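Local coordinates for putative glutathione S-transferase (Corynebacterium glutamicum, PDB 3M1G), which probably acts as a glutathione transferase, as expected of a member of the ECM4-like, omega-related branch of that family, at residues Arg75-Ile89 with Ile157-Arg170. Numbering follows the deposited sequence.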
ATOM      1  N   ARG A  75      14.007 -17.154   9.367  1.00 20.14           N
ATOM      2  CA  ARG A  75      14.924 -18.077   8.654  1.00 20.46           C
ATOM      3  C   ARG A  75      15.284 -19.343   9.466  1.00 20.41           C
ATOM      4  O   ARG A  75      15.281 -20.460   8.934  1.00 21.85           O
ATOM      5  CB  ARG A  75      16.250 -17.404   8.410  1.00 20.91           C
ATOM      6  CG  ARG A  75      16.249 -16.084   7.634  1.00 22.18           C
ATOM      7  CD  ARG A  75      17.680 -15.609   7.555  1.00 21.63           C
ATOM      8  NE  ARG A  75      17.861 -14.427   6.748  1.00 20.51           N
ATOM      9  CZ  ARG A  75      19.063 -13.916   6.464  1.00 23.38           C
ATOM     10  NH1 ARG A  75      19.158 -12.819   5.748  1.00 21.78           N
ATOM     11  NH2 ARG A  75      20.181 -14.505   6.900  1.00 21.65           N
ATOM     12  N   THR A  76      15.604 -19.140  10.739  1.00 20.22           N
ATOM     13  CA  THR A  76      16.027 -20.216  11.612  1.00 20.75           C
ATOM     14  C   THR A  76      14.908 -21.177  11.913  1.00 21.21           C
ATOM     15  O   THR A  76      15.136 -22.424  12.004  1.00 20.93           O
ATOM     16  CB  THR A  76      16.714 -19.701  12.944  1.00 20.05           C
ATOM     17  OG1 THR A  76      15.766 -19.151  13.858  1.00 21.72           O
ATOM     18  CG2 THR A  76      17.745 -18.668  12.672  1.00 21.25           C
ATOM     19  N   VAL A  77      13.693 -20.640  12.045  1.00 21.31           N
ATOM     20  CA  VAL A  77      12.509 -21.468  12.314  1.00 21.27           C
ATOM     21  C   VAL A  77      12.140 -22.322  11.109  1.00 21.74           C
ATOM     22  O   VAL A  77      11.845 -23.531  11.235  1.00 21.56           O
ATOM     23  CB  VAL A  77      11.310 -20.620  12.808  1.00 21.85           C
ATOM     24  CG1 VAL A  77      10.030 -21.494  13.035  1.00 21.33           C
ATOM     25  CG2 VAL A  77      11.682 -19.908  14.094  1.00 21.86           C
ATOM     26  N   ILE A  78      12.198 -21.718   9.929  1.00 21.73           N
ATOM     27  CA  ILE A  78      11.874 -22.430   8.690  1.00 20.76           C
ATOM     28  C   ILE A  78      12.893 -23.592   8.509  1.00 20.93           C
ATOM     29  O   ILE A  78      12.514 -24.700   8.176  1.00 18.99           O
ATOM     30  CB  ILE A  78      11.978 -21.491   7.452  1.00 20.52           C
ATOM     31  CG1 ILE A  78      10.847 -20.422   7.449  1.00 22.31           C
ATOM     32  CG2 ILE A  78      11.938 -22.270   6.197  1.00 16.71           C
ATOM     33  CD1 ILE A  78      11.142 -19.162   6.506  1.00 20.88           C
ATOM     34  N   THR A  79      14.176 -23.297   8.713  1.00 21.38           N
ATOM     35  CA  THR A  79      15.224 -24.271   8.472  1.00 21.36           C
ATOM     36  C   THR A  79      15.092 -25.427   9.480  1.00 21.66           C
ATOM     37  O   THR A  79      15.185 -26.598   9.102  1.00 20.81           O
ATOM     38  CB  THR A  79      16.598 -23.602   8.534  1.00 22.18           C
ATOM     39  OG1 THR A  79      16.649 -22.555   7.545  1.00 21.18           O
ATOM     40  CG2 THR A  79      17.727 -24.617   8.274  1.00 19.25           C
ATOM     41  N   ARG A  80      14.848 -25.092  10.745  1.00 21.07           N
ATOM     42  CA  ARG A  80      14.630 -26.096  11.789  1.00 21.37           C
ATOM     43  C   ARG A  80      13.497 -27.052  11.430  1.00 21.94           C
ATOM     44  O   ARG A  80      13.623 -28.287  11.596  1.00 21.20           O
ATOM     45  CB  ARG A  80      14.401 -25.446  13.153  1.00 20.71           C
ATOM     46  CG  ARG A  80      14.087 -26.378  14.326  1.00 20.43           C
ATOM     47  CD  ARG A  80      14.035 -25.618  15.613  1.00 21.42           C
ATOM     48  NE  ARG A  80      13.425 -26.345  16.737  1.00 19.55           N
ATOM     49  CZ  ARG A  80      12.124 -26.357  17.037  1.00 20.96           C
ATOM     50  NH1 ARG A  80      11.223 -25.721  16.292  1.00 20.84           N
ATOM     51  NH2 ARG A  80      11.715 -27.025  18.099  1.00 19.43           N
ATOM     52  N   ARG A  81      12.396 -26.501  10.936  1.00 21.61           N
ATOM     53  CA  ARG A  81      11.292 -27.337  10.493  1.00 21.06           C
ATOM     54  C   ARG A  81      11.624 -28.185   9.237  1.00 21.21           C
ATOM     55  O   ARG A  81      11.352 -29.398   9.211  1.00 21.34           O
ATOM     56  CB  ARG A  81      10.043 -26.502  10.284  1.00 21.83           C
ATOM     57  CG  ARG A  81       8.838 -27.306   9.779  1.00 20.93           C
ATOM     58  CD  ARG A  81       7.512 -26.785  10.274  1.00 23.47           C
ATOM     59  NE  ARG A  81       6.442 -27.593   9.695  1.00 24.57           N
ATOM     60  CZ  ARG A  81       6.141 -28.835  10.083  1.00 23.90           C
ATOM     61  NH1 ARG A  81       6.781 -29.428  11.103  1.00 23.34           N
ATOM     62  NH2 ARG A  81       5.171 -29.482   9.468  1.00 23.25           N
ATOM     63  N   LEU A  82      12.191 -27.570   8.206  1.00 19.99           N
ATOM     64  CA  LEU A  82      12.474 -28.277   6.986  1.00 20.71           C
ATOM     65  C   LEU A  82      13.388 -29.466   7.239  1.00 20.42           C
ATOM     66  O   LEU A  82      13.176 -30.543   6.674  1.00 20.38           O
ATOM     67  CB  LEU A  82      13.105 -27.352   5.945  1.00 20.99           C
ATOM     68  CG  LEU A  82      12.179 -26.384   5.196  1.00 20.40           C
ATOM     69  CD1 LEU A  82      13.024 -25.458   4.329  1.00 19.21           C
ATOM     70  CD2 LEU A  82      11.179 -27.174   4.347  1.00 18.18           C
ATOM     71  N   LEU A  83      14.388 -29.278   8.109  1.00 19.80           N
ATOM     72  CA  LEU A  83      15.385 -30.316   8.358  1.00 19.66           C
ATOM     73  C   LEU A  83      14.979 -31.366   9.376  1.00 20.54           C
ATOM     74  O   LEU A  83      15.654 -32.387   9.483  1.00 21.53           O
ATOM     75  CB  LEU A  83      16.716 -29.690   8.780  1.00 18.48           C
ATOM     76  CG  LEU A  83      17.305 -28.772   7.685  1.00 19.53           C
ATOM     77  CD1 LEU A  83      18.594 -28.115   8.243  1.00 17.93           C
ATOM     78  CD2 LEU A  83      17.592 -29.534   6.385  1.00 17.77           C
ATOM     79  N   GLY A  84      13.923 -31.110  10.144  1.00 20.20           N
ATOM     80  CA  GLY A  84      13.475 -32.049  11.171  1.00 20.54           C
ATOM     81  C   GLY A  84      14.338 -32.002  12.412  1.00 20.85           C
ATOM     82  O   GLY A  84      14.657 -33.047  12.991  1.00 20.74           O
ATOM     83  N   LEU A  85      14.729 -30.792  12.810  1.00 19.77           N
ATOM     84  CA  LEU A  85      15.484 -30.576  14.018  1.00 20.74           C
ATOM     85  C   LEU A  85      14.594 -30.189  15.190  1.00 21.63           C
ATOM     86  O   LEU A  85      15.107 -29.891  16.272  1.00 21.59           O
ATOM     87  CB  LEU A  85      16.596 -29.541  13.810  1.00 20.25           C
ATOM     88  CG  LEU A  85      17.678 -29.926  12.810  1.00 21.65           C
ATOM     89  CD1 LEU A  85      18.648 -28.775  12.567  1.00 17.95           C
ATOM     90  CD2 LEU A  85      18.452 -31.221  13.307  1.00 17.83           C
ATOM     91  N   GLU A  86      13.269 -30.269  15.016  1.00 22.17           N
ATOM     92  CA  GLU A  86      12.339 -29.834  16.054  1.00 23.47           C
ATOM     93  C   GLU A  86      12.384 -30.713  17.312  1.00 24.07           C
ATOM     94  O   GLU A  86      12.103 -30.236  18.417  1.00 23.95           O
ATOM     95  CB  GLU A  86      10.887 -29.814  15.519  1.00 24.14           C
ATOM     96  CG  GLU A  86      10.649 -28.762  14.431  1.00 25.51           C
ATOM     97  CD  GLU A  86       9.406 -29.013  13.571  1.00 27.56           C
ATOM     98  OE1 GLU A  86       9.084 -30.186  13.320  1.00 30.53           O
ATOM     99  OE2 GLU A  86       8.743 -28.041  13.153  1.00 27.82           O
ATOM    100  N   ASN A  87      12.708 -31.994  17.156  1.00 23.69           N
ATOM    101  CA  ASN A  87      12.772 -32.862  18.302  1.00 24.42           C
ATOM    102  C   ASN A  87      14.170 -32.891  18.966  1.00 24.09           C
ATOM    103  O   ASN A  87      14.363 -33.625  19.918  1.00 25.16           O
ATOM    104  CB  ASN A  87      12.363 -34.275  17.871  1.00 25.55           C
ATOM    105  CG  ASN A  87      13.274 -34.833  16.709  1.00 30.26           C
ATOM    106  OD1 ASN A  87      14.088 -34.099  16.052  1.00 31.14           O
ATOM    107  ND2 ASN A  87      13.096 -36.115  16.428  1.00 36.75           N
ATOM    108  N   VAL A  88      15.157 -32.144  18.465  1.00 22.95           N
ATOM    109  CA  VAL A  88      16.478 -32.154  19.078  1.00 22.46           C
ATOM    110  C   VAL A  88      16.986 -30.799  19.583  1.00 21.90           C
ATOM    111  O   VAL A  88      17.876 -30.752  20.451  1.00 20.17           O
ATOM    112  CB  VAL A  88      17.542 -32.839  18.156  1.00 24.08           C
ATOM    113  CG1 VAL A  88      17.118 -34.288  17.821  1.00 23.98           C
ATOM    114  CG2 VAL A  88      17.784 -32.079  16.937  1.00 21.20           C
ATOM    115  N   ILE A  89      16.416 -29.722  19.053  1.00 20.17           N
ATOM    116  CA  ILE A  89      16.633 -28.359  19.521  1.00 20.40           C
ATOM    117  C   ILE A  89      15.256 -27.808  19.858  1.00 21.34           C
ATOM    118  O   ILE A  89      14.322 -27.833  19.023  1.00 21.49           O
ATOM    119  CB  ILE A  89      17.259 -27.477  18.429  1.00 20.58           C
ATOM    120  CG1 ILE A  89      18.621 -28.022  17.996  1.00 20.84           C
ATOM    121  CG2 ILE A  89      17.353 -25.986  18.847  1.00 19.50           C
ATOM    122  CD1 ILE A  89      19.158 -27.373  16.644  1.00 18.74           C
ATOM    123  N   ILE A 157      23.923 -19.680  11.814  1.00 23.76           N
ATOM    124  CA  ILE A 157      22.984 -20.598  12.425  1.00 23.30           C
ATOM    125  C   ILE A 157      22.363 -21.507  11.378  1.00 22.70           C
ATOM    126  O   ILE A 157      22.367 -22.710  11.546  1.00 22.46           O
ATOM    127  CB  ILE A 157      21.907 -19.885  13.300  1.00 23.93           C
ATOM    128  CG1 ILE A 157      22.568 -19.341  14.561  1.00 25.25           C
ATOM    129  CG2 ILE A 157      20.755 -20.857  13.702  1.00 22.54           C
ATOM    130  CD1 ILE A 157      21.658 -18.471  15.456  1.00 25.32           C
ATOM    131  N   THR A 158      21.856 -20.956  10.281  1.00 22.31           N
ATOM    132  CA  THR A 158      21.166 -21.768   9.286  1.00 22.01           C
ATOM    133  C   THR A 158      22.162 -22.586   8.459  1.00 21.35           C
ATOM    134  O   THR A 158      21.889 -23.745   8.135  1.00 21.04           O
ATOM    135  CB  THR A 158      20.225 -20.916   8.360  1.00 22.93           C
ATOM    136  OG1 THR A 158      20.964 -19.806   7.827  1.00 21.75           O
ATOM    137  CG2 THR A 158      18.993 -20.374   9.167  1.00 21.25           C
ATOM    138  N   ILE A 159      23.333 -22.031   8.166  1.00 21.16           N
ATOM    139  CA  ILE A 159      24.339 -22.809   7.460  1.00 21.49           C
ATOM    140  C   ILE A 159      24.720 -24.004   8.322  1.00 21.21           C
ATOM    141  O   ILE A 159      24.763 -25.144   7.863  1.00 21.43           O
ATOM    142  CB  ILE A 159      25.589 -21.963   7.091  1.00 21.47           C
ATOM    143  CG1 ILE A 159      25.245 -20.877   6.092  1.00 23.88           C
ATOM    144  CG2 ILE A 159      26.677 -22.812   6.498  1.00 21.54           C
ATOM    145  CD1 ILE A 159      24.471 -21.393   4.859  1.00 23.48           C
ATOM    146  N   ASP A 160      24.951 -23.761   9.600  1.00 21.59           N
ATOM    147  CA  ASP A 160      25.339 -24.858  10.502  1.00 21.48           C
ATOM    148  C   ASP A 160      24.209 -25.869  10.734  1.00 21.59           C
ATOM    149  O   ASP A 160      24.473 -27.076  10.813  1.00 20.73           O
ATOM    150  CB  ASP A 160      25.913 -24.312  11.803  1.00 20.00           C
ATOM    151  CG  ASP A 160      27.296 -23.642  11.598  1.00 23.57           C
ATOM    152  OD1 ASP A 160      27.910 -23.779  10.489  1.00 23.09           O
ATOM    153  OD2 ASP A 160      27.807 -23.025  12.568  1.00 24.31           O
ATOM    154  N   PHE A 161      22.956 -25.411  10.806  1.00 21.40           N
ATOM    155  CA  PHE A 161      21.825 -26.382  10.857  1.00 20.85           C
ATOM    156  C   PHE A 161      21.915 -27.374   9.672  1.00 21.09           C
ATOM    157  O   PHE A 161      21.679 -28.570   9.842  1.00 21.32           O
ATOM    158  CB  PHE A 161      20.436 -25.719  10.822  1.00 20.25           C
ATOM    159  CG  PHE A 161      19.958 -25.110  12.106  1.00 19.82           C
ATOM    160  CD1 PHE A 161      20.627 -25.271  13.334  1.00 19.64           C
ATOM    161  CD2 PHE A 161      18.806 -24.330  12.083  1.00 19.28           C
ATOM    162  CE1 PHE A 161      20.139 -24.707  14.477  1.00 18.73           C
ATOM    163  CE2 PHE A 161      18.296 -23.789  13.217  1.00 17.89           C
ATOM    164  CZ  PHE A 161      18.951 -23.968  14.440  1.00 18.61           C
ATOM    165  N   ASN A 162      22.196 -26.865   8.475  1.00 21.65           N
ATOM    166  CA  ASN A 162      22.349 -27.678   7.280  1.00 21.66           C
ATOM    167  C   ASN A 162      23.567 -28.589   7.271  1.00 22.68           C
ATOM    168  O   ASN A 162      23.449 -29.742   6.891  1.00 22.39           O
ATOM    169  CB  ASN A 162      22.395 -26.794   6.025  1.00 22.03           C
ATOM    170  CG  ASN A 162      21.000 -26.299   5.627  1.00 23.57           C
ATOM    171  OD1 ASN A 162      20.152 -27.114   5.228  1.00 24.07           O
ATOM    172  ND2 ASN A 162      20.735 -24.992   5.795  1.00 19.64           N
ATOM    173  N   LEU A 163      24.739 -28.084   7.660  1.00 22.88           N
ATOM    174  CA  LEU A 163      25.980 -28.839   7.454  1.00 22.87           C
ATOM    175  C   LEU A 163      26.463 -29.523   8.726  1.00 22.74           C
ATOM    176  O   LEU A 163      26.984 -30.604   8.654  1.00 24.67           O
ATOM    177  CB  LEU A 163      27.089 -27.929   6.916  1.00 22.73           C
ATOM    178  CG  LEU A 163      26.801 -27.167   5.615  1.00 23.13           C
ATOM    179  CD1 LEU A 163      28.112 -26.487   5.113  1.00 21.20           C
ATOM    180  CD2 LEU A 163      26.167 -28.088   4.568  1.00 23.12           C
ATOM    181  N   GLU A 164      26.299 -28.909   9.890  1.00 21.93           N
ATOM    182  CA  GLU A 164      26.888 -29.484  11.126  1.00 21.67           C
ATOM    183  C   GLU A 164      25.941 -30.474  11.794  1.00 21.53           C
ATOM    184  O   GLU A 164      26.390 -31.414  12.465  1.00 20.76           O
ATOM    185  CB  GLU A 164      27.217 -28.383  12.120  1.00 22.24           C
ATOM    186  CG  GLU A 164      28.268 -27.371  11.622  1.00 21.35           C
ATOM    187  CD  GLU A 164      29.558 -28.019  11.157  1.00 24.50           C
ATOM    188  OE1 GLU A 164      30.055 -29.012  11.785  1.00 21.48           O
ATOM    189  OE2 GLU A 164      30.087 -27.510  10.150  1.00 25.94           O
ATOM    190  N   TRP A 165      24.638 -30.273  11.596  1.00 20.66           N
ATOM    191  CA  TRP A 165      23.602 -31.065  12.287  1.00 19.72           C
ATOM    192  C   TRP A 165      23.065 -32.196  11.443  1.00 19.76           C
ATOM    193  O   TRP A 165      22.074 -32.811  11.797  1.00 19.51           O
ATOM    194  CB  TRP A 165      22.437 -30.142  12.727  1.00 19.27           C
ATOM    195  CG  TRP A 165      22.737 -29.247  13.885  1.00 18.30           C
ATOM    196  CD1 TRP A 165      23.326 -28.001  13.857  1.00 19.40           C
ATOM    197  CD2 TRP A 165      22.447 -29.511  15.265  1.00 19.60           C
ATOM    198  NE1 TRP A 165      23.421 -27.500  15.129  1.00 19.74           N
ATOM    199  CE2 TRP A 165      22.883 -28.403  16.009  1.00 19.34           C
ATOM    200  CE3 TRP A 165      21.857 -30.588  15.942  1.00 22.48           C
ATOM    201  CZ2 TRP A 165      22.761 -28.342  17.395  1.00 21.31           C
ATOM    202  CZ3 TRP A 165      21.731 -30.531  17.308  1.00 19.83           C
ATOM    203  CH2 TRP A 165      22.187 -29.418  18.029  1.00 21.82           C
ATOM    204  N   LYS A 166      23.739 -32.516  10.339  1.00 21.37           N
ATOM    205  CA  LYS A 166      23.298 -33.520   9.387  1.00 22.40           C
ATOM    206  C   LYS A 166      22.861 -34.853   9.970  1.00 21.66           C
ATOM    207  O   LYS A 166      21.884 -35.466   9.494  1.00 20.15           O
ATOM    208  CB  LYS A 166      24.455 -33.849   8.419  1.00 25.21           C
ATOM    209  CG  LYS A 166      24.291 -33.409   7.011  1.00 32.88           C
ATOM    210  CD  LYS A 166      25.646 -33.532   6.198  1.00 41.00           C
ATOM    211  CE  LYS A 166      25.672 -32.549   4.981  1.00 45.39           C
ATOM    212  NZ  LYS A 166      27.070 -32.290   4.476  1.00 45.11           N
ATOM    213  N   GLN A 167      23.601 -35.351  10.958  1.00 20.03           N
ATOM    214  CA  GLN A 167      23.235 -36.665  11.514  1.00 20.80           C
ATOM    215  C   GLN A 167      21.979 -36.603  12.340  1.00 20.27           C
ATOM    216  O   GLN A 167      21.452 -37.634  12.662  1.00 19.96           O
ATOM    217  CB  GLN A 167      24.378 -37.252  12.349  1.00 21.94           C
ATOM    218  CG  GLN A 167      25.677 -37.420  11.562  1.00 24.01           C
ATOM    219  CD  GLN A 167      25.531 -38.184  10.223  1.00 31.59           C
ATOM    220  OE1 GLN A 167      26.178 -37.797   9.247  1.00 40.08           O
ATOM    221  NE2 GLN A 167      24.709 -39.253  10.175  1.00 31.16           N
ATOM    222  N   PHE A 168      21.476 -35.412  12.656  1.00 20.08           N
ATOM    223  CA  PHE A 168      20.225 -35.268  13.394  1.00 20.56           C
ATOM    224  C   PHE A 168      19.041 -34.879  12.489  1.00 21.71           C
ATOM    225  O   PHE A 168      17.931 -34.766  12.973  1.00 21.69           O
ATOM    226  CB  PHE A 168      20.349 -34.219  14.484  1.00 21.13           C
ATOM    227  CG  PHE A 168      21.376 -34.551  15.556  1.00 21.00           C
ATOM    228  CD1 PHE A 168      22.710 -34.335  15.340  1.00 22.14           C
ATOM    229  CD2 PHE A 168      20.985 -35.101  16.751  1.00 24.52           C
ATOM    230  CE1 PHE A 168      23.670 -34.688  16.306  1.00 24.54           C
ATOM    231  CE2 PHE A 168      21.910 -35.422  17.729  1.00 22.06           C
ATOM    232  CZ  PHE A 168      23.249 -35.235  17.502  1.00 22.75           C
ATOM    233  N   HIS A 169      19.276 -34.624  11.201  1.00 21.39           N
ATOM    234  CA  HIS A 169      18.181 -34.341  10.298  1.00 21.26           C
ATOM    235  C   HIS A 169      17.236 -35.516  10.214  1.00 22.93           C
ATOM    236  O   HIS A 169      17.649 -36.672  10.349  1.00 23.21           O
ATOM    237  CB  HIS A 169      18.670 -34.103   8.860  1.00 21.18           C
ATOM    238  CG  HIS A 169      19.540 -32.900   8.684  1.00 19.92           C
ATOM    239  ND1 HIS A 169      20.169 -32.620   7.494  1.00 19.20           N
ATOM    240  CD2 HIS A 169      19.904 -31.915   9.541  1.00 18.95           C
ATOM    241  CE1 HIS A 169      20.868 -31.509   7.610  1.00 19.01           C
ATOM    242  NE2 HIS A 169      20.733 -31.063   8.848  1.00 19.25           N
ATOM    243  N   ARG A 170      15.982 -35.221   9.891  1.00 23.59           N
ATOM    244  CA  ARG A 170      15.014 -36.234   9.468  1.00 23.81           C
ATOM    245  C   ARG A 170      15.599 -37.024   8.296  1.00 23.76           C
ATOM    246  O   ARG A 170      16.198 -36.449   7.392  1.00 22.38           O
ATOM    247  CB  ARG A 170      13.687 -35.547   9.039  1.00 24.12           C
ATOM    248  CG  ARG A 170      12.597 -36.487   8.487  1.00 24.10           C
ATOM    249  CD  ARG A 170      11.361 -35.758   7.884  1.00 25.18           C
ATOM    250  NE  ARG A 170      11.677 -34.962   6.695  1.00 22.22           N
ATOM    251  CZ  ARG A 170      11.956 -33.660   6.695  1.00 24.33           C
ATOM    252  NH1 ARG A 170      11.959 -32.957   7.825  1.00 21.66           N
ATOM    253  NH2 ARG A 170      12.263 -33.069   5.558  1.00 24.23           N
TER
HETATM  254  O   HOH W   1      20.498 -17.150   8.355  1.00 22.25           O
HETATM  255  O   HOH W   2      18.410 -23.198   5.269  1.00 24.96           O
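Phe161 enters the groove of helix 71-83 as a knob among Thr76, Thr79, Arg80 and Leu83, and so joins the two helices that pack on one face of the sheet in the thioredoxin-like domain of the glutathione transferase fold. Helices 75-83 and 157-163 run almost parallel (8°), their axes 9.7 Å apart at closest approach, a worked example of near-parallel packing with an aromatic knob in a groove lined by two threonines, an arginine and a leucine. Where they face each other, Thr158 CG2 lies 3.6 Å from Thr79 OG1, the two side chains meeting at about a right angle. The Phe161 ring presents its edge to Thr79 CG2 and Thr76 O, while Leu85 CD1 and Ile89 CD1 approach it obliquely; Leu141 of strand 140-143 also touches the Phe161 side chain.

Beyond the helices, leucine and isoleucine branches of segment 75-89 meet Trp165, Phe168 and His169. Ile89 sets CD1 over one face of the Trp165 indole, 3.8 Å from the centroid of its six-membered ring. The CD2 branch of Leu85 instead reaches Phe168 CB. The His169 imidazole is clasped between Leu83 CD2 on one face and Lys166 CA on the other, and its rotation is fixed by a nearly straight bond (170°) from NE2 to Phe161 O, 2.8 Å long and in the ring plane.

Gly84 closes helix 71-83 with a Schellman motif, and the last carbonyls of that helix are taken by Arg170: its backbone N bonds Leu83 O. Its side chain starts extended and then bends at chi3 (65°), turning the guanidinium end-on to Leu82 O; Thr343 O also accepts from NH2. Arg170 NH1 and NH2 both bond that single oxygen: NH2 lies nearly in line with the Leu82 C=O, whereas Arg170 NH1, 2.9 Å from Leu82 O, comes from above the carbonyl plane.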